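Local coordinates for sporulation-control protein spo0M (Bacillus subtilis, PDB 5CL2), which controls the expression of spo0A and is required for the cell to pass the morphological stage 0 of sporulation, at residues A10-I15 / V108-D113; R43-Q48 / H85-T90. One frame throughout, in Å; residues are numbered along the deposited sequence.

Contact 1. Residues A10-I15 / V108-D113; sequences AKVDTI and VVTDLD. With NA (sodium ion), chain C.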
ATOM      1  N   ALA A  10      -5.426  33.072 -18.884  1.00 56.39           N
ATOM      2  CA  ALA A  10      -6.352  31.952 -18.664  1.00 57.65           C
ATOM      3  C   ALA A  10      -6.448  31.619 -17.178  1.00 57.52           C
ATOM      4  O   ALA A  10      -5.462  31.680 -16.447  1.00 57.52           O
ATOM      5  CB  ALA A  10      -5.924  30.725 -19.457  1.00 53.44           C
ATOM      6  N   LYS A  11      -7.663  31.319 -16.733  1.00 55.21           N
ATOM      7  CA  LYS A  11      -7.954  31.186 -15.311  1.00 58.32           C
ATOM      8  C   LYS A  11      -8.627  29.843 -14.956  1.00 56.43           C
ATOM      9  O   LYS A  11      -9.464  29.331 -15.704  1.00 55.00           O
ATOM     10  CB  LYS A  11      -8.845  32.370 -14.887  1.00 65.81           C
ATOM     11  CG  LYS A  11      -9.995  31.998 -13.957  1.00 69.62           C
ATOM     12  CD  LYS A  11     -11.125  33.041 -13.938  1.00 64.78           C
ATOM     13  CE  LYS A  11     -12.229  32.543 -12.996  1.00 71.97           C
ATOM     14  NZ  LYS A  11     -12.807  31.208 -13.427  1.00 65.64           N
ATOM     15  N   VAL A  12      -8.259  29.262 -13.825  1.00 52.57           N
ATOM     16  CA  VAL A  12      -8.905  28.040 -13.395  1.00 51.00           C
ATOM     17  C   VAL A  12      -9.404  28.190 -11.962  1.00 48.07           C
ATOM     18  O   VAL A  12      -8.747  28.791 -11.138  1.00 55.36           O
ATOM     19  CB  VAL A  12      -7.962  26.808 -13.543  1.00 48.90           C
ATOM     20  CG1 VAL A  12      -6.722  26.947 -12.681  1.00 47.24           C
ATOM     21  CG2 VAL A  12      -8.726  25.546 -13.258  1.00 47.84           C
ATOM     22  N   ASP A  13     -10.606  27.701 -11.695  1.00 48.45           N
ATOM     23  CA  ASP A  13     -11.210  27.785 -10.380  1.00 50.48           C
ATOM     24  C   ASP A  13     -11.947  26.476 -10.076  1.00 51.97           C
ATOM     25  O   ASP A  13     -12.914  26.166 -10.747  1.00 50.12           O
ATOM     26  CB  ASP A  13     -12.171  28.987 -10.343  1.00 55.32           C
ATOM     27  CG  ASP A  13     -12.710  29.284  -8.954  1.00 60.88           C
ATOM     28  OD1 ASP A  13     -12.100  28.845  -7.953  1.00 62.70           O
ATOM     29  OD2 ASP A  13     -13.745  29.981  -8.866  1.00 69.77           O
ATOM     30  N   THR A  14     -11.533  25.736  -9.047  1.00 52.80           N
ATOM     31  CA  THR A  14     -12.198  24.475  -8.710  1.00 47.68           C
ATOM     32  C   THR A  14     -13.130  24.710  -7.534  1.00 49.09           C
ATOM     33  O   THR A  14     -12.762  25.372  -6.570  1.00 52.19           O
ATOM     34  CB  THR A  14     -11.194  23.354  -8.363  1.00 47.40           C
ATOM     35  OG1 THR A  14     -10.413  23.022  -9.512  1.00 52.20           O
ATOM     36  CG2 THR A  14     -11.920  22.102  -7.896  1.00 49.52           C
ATOM     37  N   ILE A  15     -14.340  24.174  -7.604  1.00 49.17           N
ATOM     38  CA  ILE A  15     -15.307  24.365  -6.533  1.00 51.55           C
ATOM     39  C   ILE A  15     -15.892  23.010  -6.157  1.00 55.87           C
ATOM     40  O   ILE A  15     -16.514  22.338  -6.983  1.00 59.30           O
ATOM     41  CB  ILE A  15     -16.444  25.368  -6.963  1.00 60.00           C
ATOM     42  CG1 ILE A  15     -15.844  26.679  -7.474  1.00 54.12           C
ATOM     43  CG2 ILE A  15     -17.432  25.629  -5.824  1.00 55.56           C
ATOM     44  CD1 ILE A  15     -16.848  27.586  -8.192  1.00 55.63           C
ATOM     45  N   VAL A 108      -6.966  19.464  -2.053  1.00 50.27           N
ATOM     46  CA  VAL A 108      -7.266  19.141  -3.451  1.00 49.68           C
ATOM     47  C   VAL A 108      -6.588  20.170  -4.360  1.00 48.08           C
ATOM     48  O   VAL A 108      -6.826  21.366  -4.259  1.00 47.97           O
ATOM     49  CB  VAL A 108      -8.779  19.114  -3.720  1.00 49.38           C
ATOM     50  CG1 VAL A 108      -9.051  18.964  -5.195  1.00 43.67           C
ATOM     51  CG2 VAL A 108      -9.443  17.989  -2.899  1.00 45.88           C
ATOM     52  N   VAL A 109      -5.681  19.699  -5.197  1.00 44.51           N
ATOM     53  CA  VAL A 109      -4.902  20.560  -6.063  1.00 41.45           C
ATOM     54  C   VAL A 109      -5.301  20.340  -7.507  1.00 47.20           C
ATOM     55  O   VAL A 109      -5.318  19.213  -7.984  1.00 47.73           O
ATOM     56  CB  VAL A 109      -3.401  20.288  -5.903  1.00 50.05           C
ATOM     57  CG1 VAL A 109      -2.588  21.072  -6.910  1.00 44.28           C
ATOM     58  CG2 VAL A 109      -2.952  20.577  -4.468  1.00 51.27           C
ATOM     59  N   THR A 110      -5.642  21.428  -8.187  1.00 48.67           N
ATOM     60  CA  THR A 110      -5.983  21.399  -9.592  1.00 45.58           C
ATOM     61  C   THR A 110      -4.753  21.794 -10.382  1.00 47.67           C
ATOM     62  O   THR A 110      -4.125  22.810 -10.102  1.00 52.69           O
ATOM     63  CB  THR A 110      -7.150  22.344  -9.908  1.00 45.98           C
ATOM     64  OG1 THR A 110      -8.292  21.966  -9.126  1.00 44.10           O
ATOM     65  CG2 THR A 110      -7.517  22.287 -11.405  1.00 41.87           C
ATOM     66  N   ASP A 111      -4.398  20.947 -11.337  1.00 50.79           N
ATOM     67  CA  ASP A 111      -3.307  21.188 -12.270  1.00 50.39           C
ATOM     68  C   ASP A 111      -3.873  21.317 -13.695  1.00 51.24           C
ATOM     69  O   ASP A 111      -4.320  20.335 -14.283  1.00 50.51           O
ATOM     70  CB  ASP A 111      -2.286  20.034 -12.151  1.00 53.55           C
ATOM     71  CG  ASP A 111      -1.177  20.091 -13.190  1.00 58.86           C
ATOM     72  OD1 ASP A 111      -0.801  21.201 -13.653  1.00 62.68           O
ATOM     73  OD2 ASP A 111      -0.643  19.004 -13.511  1.00 58.50           O
ATOM     74  N   LEU A 112      -3.861  22.524 -14.249  1.00 50.16           N
ATOM     75  CA  LEU A 112      -4.282  22.716 -15.643  1.00 53.49           C
ATOM     76  C   LEU A 112      -3.034  22.964 -16.484  1.00 49.47           C
ATOM     77  O   LEU A 112      -2.382  23.992 -16.352  1.00 52.84           O
ATOM     78  CB  LEU A 112      -5.286  23.878 -15.772  1.00 47.58           C
ATOM     79  CG  LEU A 112      -5.729  24.331 -17.162  1.00 51.49           C
ATOM     80  CD1 LEU A 112      -7.220  24.645 -17.210  1.00 52.17           C
ATOM     81  CD2 LEU A 112      -4.967  25.540 -17.559  1.00 59.91           C
ATOM     82  N   ASP A 113      -2.691  21.999 -17.325  1.00 47.82           N
ATOM     83  CA  ASP A 113      -1.445  22.052 -18.065  1.00 53.10           C
ATOM     84  C   ASP A 113      -1.720  22.687 -19.420  1.00 54.49           C
ATOM     85  O   ASP A 113      -2.601  22.253 -20.148  1.00 53.63           O
ATOM     86  CB  ASP A 113      -0.836  20.649 -18.193  1.00 53.02           C
ATOM     87  CG  ASP A 113       0.508  20.642 -18.899  1.00 56.47           C
ATOM     88  OD1 ASP A 113       0.628  21.228 -19.995  1.00 64.36           O
ATOM     89  OD2 ASP A 113       1.455  20.039 -18.357  1.00 66.87           O
TER
HETATM   90 NA    NA C 301     -10.744  26.534  -5.509  1.00 59.22          NA
HETATM   91  O   HOH W   1      -9.438  27.623  -4.474  1.00 41.02           O
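Thr14 and Thr110 meet hydroxyl to hydroxyl between the two sheets of a beta sandwich, consistent with the arrestin-N-like clan in which the spo0M family is placed. Strand 11-15 lies in the three-stranded sheet and strand 108-113 in the five-stranded one. Their axes come within 8.3 Å, at 150° and so roughly antiparallel; at that spacing side chains carry the contact. The tight end is the threonine pair. Each OG1 sits beside its own backbone N and anti to its carbonyl carbon (chi1 -65° in Thr14, -59° in Thr110), which turns both hydroxyls into the gap. Thr14 OG1 and Thr110 OG1 share a hydrogen bond of 2.4 Å, so short that its exact length is doubtful, and either could be the donor. If real, it would satisfy both hydroxyls in a buried interface. Two residues from Thr14 the fit eases: Val12 CG2 meets Thr110 CG2 at 3.9 Å, and Val12 CB stands 4.3 Å from Leu112 CD1, at the partly exposed valine. Lys11 and Asp13 point away from the other strand, and Lys11 is exposed. The sodium ion, shared with Asp122 OD2, Asp124 OD2 and a water, lies beside the strand edge to which Thr14 O points. Thr14 serves twice, its hydroxyl inward and its carbonyl toward the metal: Thr14 O binds sodium at 2.6 Å, while Asp13 OD1 stays 3.6 Å from the ion.

Contact 2. Residues R43-Q48 / H85-T90; sequences RYIDLQ and HQFPFT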
ATOM      1  N   ARG A  43      -3.552  20.864 -22.463  1.00 52.35           N
ATOM      2  CA  ARG A  43      -3.221  19.434 -22.615  1.00 50.92           C
ATOM      3  C   ARG A  43      -4.102  18.542 -21.737  1.00 43.91           C
ATOM      4  O   ARG A  43      -4.605  17.526 -22.199  1.00 47.31           O
ATOM      5  CB  ARG A  43      -1.736  19.216 -22.328  1.00 48.69           C
ATOM      6  CG  ARG A  43      -0.869  19.950 -23.367  1.00 53.27           C
ATOM      7  CD  ARG A  43       0.574  19.510 -23.407  1.00 53.89           C
ATOM      8  NE  ARG A  43       1.151  19.420 -22.069  1.00 64.64           N
ATOM      9  CZ  ARG A  43       2.214  18.683 -21.765  1.00 61.05           C
ATOM     10  NH1 ARG A  43       2.818  17.974 -22.714  1.00 55.34           N
ATOM     11  NH2 ARG A  43       2.682  18.668 -20.518  1.00 59.09           N
ATOM     12  N   TYR A  44      -4.398  18.975 -20.520  1.00 43.58           N
ATOM     13  CA  TYR A  44      -5.229  18.178 -19.636  1.00 44.86           C
ATOM     14  C   TYR A  44      -5.538  18.968 -18.379  1.00 42.39           C
ATOM     15  O   TYR A  44      -4.851  19.930 -18.071  1.00 43.38           O
ATOM     16  CB  TYR A  44      -4.512  16.839 -19.250  1.00 43.46           C
ATOM     17  CG  TYR A  44      -3.233  17.055 -18.458  1.00 45.50           C
ATOM     18  CD1 TYR A  44      -3.280  17.311 -17.086  1.00 42.92           C
ATOM     19  CD2 TYR A  44      -1.977  17.011 -19.075  1.00 48.34           C
ATOM     20  CE1 TYR A  44      -2.125  17.523 -16.350  1.00 47.74           C
ATOM     21  CE2 TYR A  44      -0.795  17.224 -18.329  1.00 45.30           C
ATOM     22  CZ  TYR A  44      -0.890  17.478 -16.966  1.00 49.76           C
ATOM     23  OH  TYR A  44       0.237  17.712 -16.184  1.00 54.95           O
ATOM     24  N   ILE A  45      -6.546  18.517 -17.635  1.00 45.94           N
ATOM     25  CA  ILE A  45      -6.785  18.992 -16.283  1.00 44.59           C
ATOM     26  C   ILE A  45      -6.792  17.786 -15.325  1.00 47.39           C
ATOM     27  O   ILE A  45      -7.643  16.878 -15.453  1.00 46.80           O
ATOM     28  CB  ILE A  45      -8.119  19.751 -16.160  1.00 43.69           C
ATOM     29  CG1 ILE A  45      -8.190  20.913 -17.164  1.00 46.50           C
ATOM     30  CG2 ILE A  45      -8.343  20.242 -14.716  1.00 37.45           C
ATOM     31  CD1 ILE A  45      -9.532  21.600 -17.150  1.00 40.16           C
ATOM     32  N   ASP A  46      -5.842  17.802 -14.384  1.00 45.92           N
ATOM     33  CA  ASP A  46      -5.689  16.782 -13.337  1.00 48.55           C
ATOM     34  C   ASP A  46      -6.079  17.372 -11.994  1.00 48.43           C
ATOM     35  O   ASP A  46      -5.932  18.585 -11.765  1.00 49.17           O
ATOM     36  CB  ASP A  46      -4.239  16.254 -13.241  1.00 47.24           C
ATOM     37  CG  ASP A  46      -3.885  15.250 -14.351  1.00 49.08           C
ATOM     38  OD1 ASP A  46      -4.791  14.800 -15.087  1.00 46.20           O
ATOM     39  OD2 ASP A  46      -2.678  14.963 -14.532  1.00 50.74           O
ATOM     40  N   LEU A  47      -6.603  16.507 -11.133  1.00 45.41           N
ATOM     41  CA  LEU A  47      -6.844  16.804  -9.726  1.00 48.12           C
ATOM     42  C   LEU A  47      -5.914  15.927  -8.895  1.00 50.59           C
ATOM     43  O   LEU A  47      -5.686  14.762  -9.242  1.00 44.29           O
ATOM     44  CB  LEU A  47      -8.283  16.488  -9.326  1.00 47.55           C
ATOM     45  CG  LEU A  47      -9.347  17.545  -9.613  1.00 53.77           C
ATOM     46  CD1 LEU A  47     -10.489  17.417  -8.626  1.00 52.19           C
ATOM     47  CD2 LEU A  47      -8.772  18.955  -9.692  1.00 49.99           C
ATOM     48  N   GLN A  48      -5.397  16.474  -7.799  1.00 53.52           N
ATOM     49  CA  GLN A  48      -4.556  15.707  -6.881  1.00 49.40           C
ATOM     50  C   GLN A  48      -4.992  15.928  -5.459  1.00 47.00           C
ATOM     51  O   GLN A  48      -5.161  17.069  -5.028  1.00 44.70           O
ATOM     52  CB  GLN A  48      -3.083  16.088  -6.979  1.00 49.17           C
ATOM     53  CG  GLN A  48      -2.579  16.356  -8.361  1.00 64.58           C
ATOM     54  CD  GLN A  48      -1.237  15.690  -8.591  1.00 75.18           C
ATOM     55  OE1 GLN A  48      -0.375  15.674  -7.700  1.00 75.05           O
ATOM     56  NE2 GLN A  48      -1.056  15.117  -9.788  1.00 78.93           N
ATOM     57  N   HIS A  85     -15.603  27.078 -19.616  1.00 54.04           N
ATOM     58  CA  HIS A  85     -15.825  25.640 -19.702  1.00 51.46           C
ATOM     59  C   HIS A  85     -16.060  25.121 -18.280  1.00 51.88           C
ATOM     60  O   HIS A  85     -15.444  25.633 -17.341  1.00 50.39           O
ATOM     61  CB  HIS A  85     -14.621  24.953 -20.331  1.00 51.19           C
ATOM     62  CG  HIS A  85     -14.433  25.292 -21.781  1.00 53.13           C
ATOM     63  ND1 HIS A  85     -14.579  24.350 -22.780  1.00 58.15           N
ATOM     64  CD2 HIS A  85     -14.055  26.427 -22.379  1.00 52.47           C
ATOM     65  CE1 HIS A  85     -14.323  24.921 -23.945  1.00 54.24           C
ATOM     66  NE2 HIS A  85     -13.994  26.181 -23.732  1.00 53.91           N
ATOM     67  N   GLN A  86     -16.953  24.144 -18.116  1.00 51.66           N
ATOM     68  CA  GLN A  86     -17.198  23.539 -16.813  1.00 49.72           C
ATOM     69  C   GLN A  86     -16.948  22.047 -16.905  1.00 53.66           C
ATOM     70  O   GLN A  86     -17.587  21.356 -17.692  1.00 49.88           O
ATOM     71  CB  GLN A  86     -18.627  23.787 -16.313  1.00 47.99           C
ATOM     72  CG  GLN A  86     -19.055  25.226 -16.345  1.00 54.25           C
ATOM     73  CD  GLN A  86     -19.474  25.631 -17.746  1.00 59.46           C
ATOM     74  OE1 GLN A  86     -19.879  24.780 -18.552  1.00 64.31           O
ATOM     75  NE2 GLN A  86     -19.302  26.908 -18.077  1.00 56.90           N
ATOM     76  N   PHE A  87     -16.018  21.545 -16.103  1.00 50.83           N
ATOM     77  CA  PHE A  87     -15.809  20.114 -16.054  1.00 49.41           C
ATOM     78  C   PHE A  87     -16.202  19.570 -14.694  1.00 49.65           C
ATOM     79  O   PHE A  87     -15.454  19.694 -13.751  1.00 54.33           O
ATOM     80  CB  PHE A  87     -14.349  19.792 -16.374  1.00 49.04           C
ATOM     81  CG  PHE A  87     -13.880  20.351 -17.691  1.00 46.11           C
ATOM     82  CD1 PHE A  87     -14.073  19.633 -18.867  1.00 49.19           C
ATOM     83  CD2 PHE A  87     -13.274  21.606 -17.762  1.00 46.98           C
ATOM     84  CE1 PHE A  87     -13.656  20.152 -20.106  1.00 48.39           C
ATOM     85  CE2 PHE A  87     -12.842  22.140 -18.994  1.00 50.71           C
ATOM     86  CZ  PHE A  87     -13.039  21.409 -20.172  1.00 49.82           C
ATOM     87  N   PRO A  88     -17.381  18.942 -14.596  1.00 51.20           N
ATOM     88  CA  PRO A  88     -17.782  18.298 -13.339  1.00 52.25           C
ATOM     89  C   PRO A  88     -17.043  16.984 -13.104  1.00 54.02           C
ATOM     90  O   PRO A  88     -16.705  16.283 -14.062  1.00 48.97           O
ATOM     91  CB  PRO A  88     -19.291  18.058 -13.518  1.00 54.77           C
ATOM     92  CG  PRO A  88     -19.530  18.104 -15.004  1.00 55.30           C
ATOM     93  CD  PRO A  88     -18.501  19.059 -15.553  1.00 52.48           C
ATOM     94  N   PHE A  89     -16.783  16.660 -11.837  1.00 53.69           N
ATOM     95  CA  PHE A  89     -16.028  15.457 -11.501  1.00 47.51           C
ATOM     96  C   PHE A  89     -16.487  14.814 -10.199  1.00 57.34           C
ATOM     97  O   PHE A  89     -17.110  15.461  -9.335  1.00 55.90           O
ATOM     98  CB  PHE A  89     -14.540  15.785 -11.389  1.00 50.67           C
ATOM     99  CG  PHE A  89     -14.216  16.711 -10.234  1.00 55.69           C
ATOM    100  CD1 PHE A  89     -13.993  16.202  -8.947  1.00 52.93           C
ATOM    101  CD2 PHE A  89     -14.177  18.094 -10.424  1.00 49.97           C
ATOM    102  CE1 PHE A  89     -13.721  17.054  -7.884  1.00 53.11           C
ATOM    103  CE2 PHE A  89     -13.905  18.954  -9.370  1.00 47.06           C
ATOM    104  CZ  PHE A  89     -13.678  18.435  -8.096  1.00 54.82           C
ATOM    105  N   THR A  90     -16.112  13.543 -10.045  1.00 58.33           N
ATOM    106  CA  THR A  90     -16.320  12.824  -8.807  1.00 57.58           C
ATOM    107  C   THR A  90     -15.168  11.828  -8.556  1.00 58.79           C
ATOM    108  O   THR A  90     -14.642  11.199  -9.491  1.00 54.02           O
ATOM    109  CB  THR A  90     -17.692  12.100  -8.831  1.00 62.42           C
ATOM    110  OG1 THR A  90     -18.011  11.609  -7.526  1.00 67.76           O
ATOM    111  CG2 THR A  90     -17.685  10.947  -9.810  1.00 63.73           C
TER
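Leu47 sends its CD1 methyl over one face of the Phe89 ring, a CH-pi contact between the sheets of the sandwich. The methyl lies 3.5 Å from the ring centroid and only 20° off the normal, displaced a little toward the rim, where Leu47 CD1 approaches Phe89 CE1 to a tight 3.3 Å. The two side chains cross at about a right angle. Phe89 reaches this pose with CG between its backbone N and carbonyl carbon (chi1 66°), and Phe87 O lies in the plane of the ring at its edge. Two residues back on each strand a second pair also crosses at about a right angle, but Ile45 CD1 comes obliquely to the Phe87 ring, equally near CD2 and CE2, with Ile45 CD1 to Phe87 CD2 at 3.8 Å. An alanine in place of Phe89 would take away the ring face, which would probably leave Leu47 CD1 without its partner and a gap between the sheets. Around the contact, Val31 and Val33 of strand 26-34 pack against Phe89 and Phe87 respectively, Phe77 of strand 60-79 meets the Phe87 ring, and Leu47 rests on Phe71 and Val73 of that same strand.

How the contacts relate
Contacts 1 and 2 join the same two sheets, their centres 8 Å apart, with contact 2 nested inside the chain loop that contact 1 closes. Strands 40-57 and 106-114 are neighbours in the five-stranded sheet, tied by a probable hydrogen bond from Val109 N to Gln48 O (2.7 Å) and by a salt bridge between Asp113 OD1 and Arg43 NE (2.8 Å). Inside the sandwich, Leu47 CD2 packs on Thr110 OG1 at 3.1 Å, and Ile45 CD1 on Leu112 CD1 at 3.8 Å. On the opposing sheet Phe89 touches Thr14. The sodium ion belongs to contact 1, and the nearest atom of the Leu47 side chain, CD2, is about 9 Å from it.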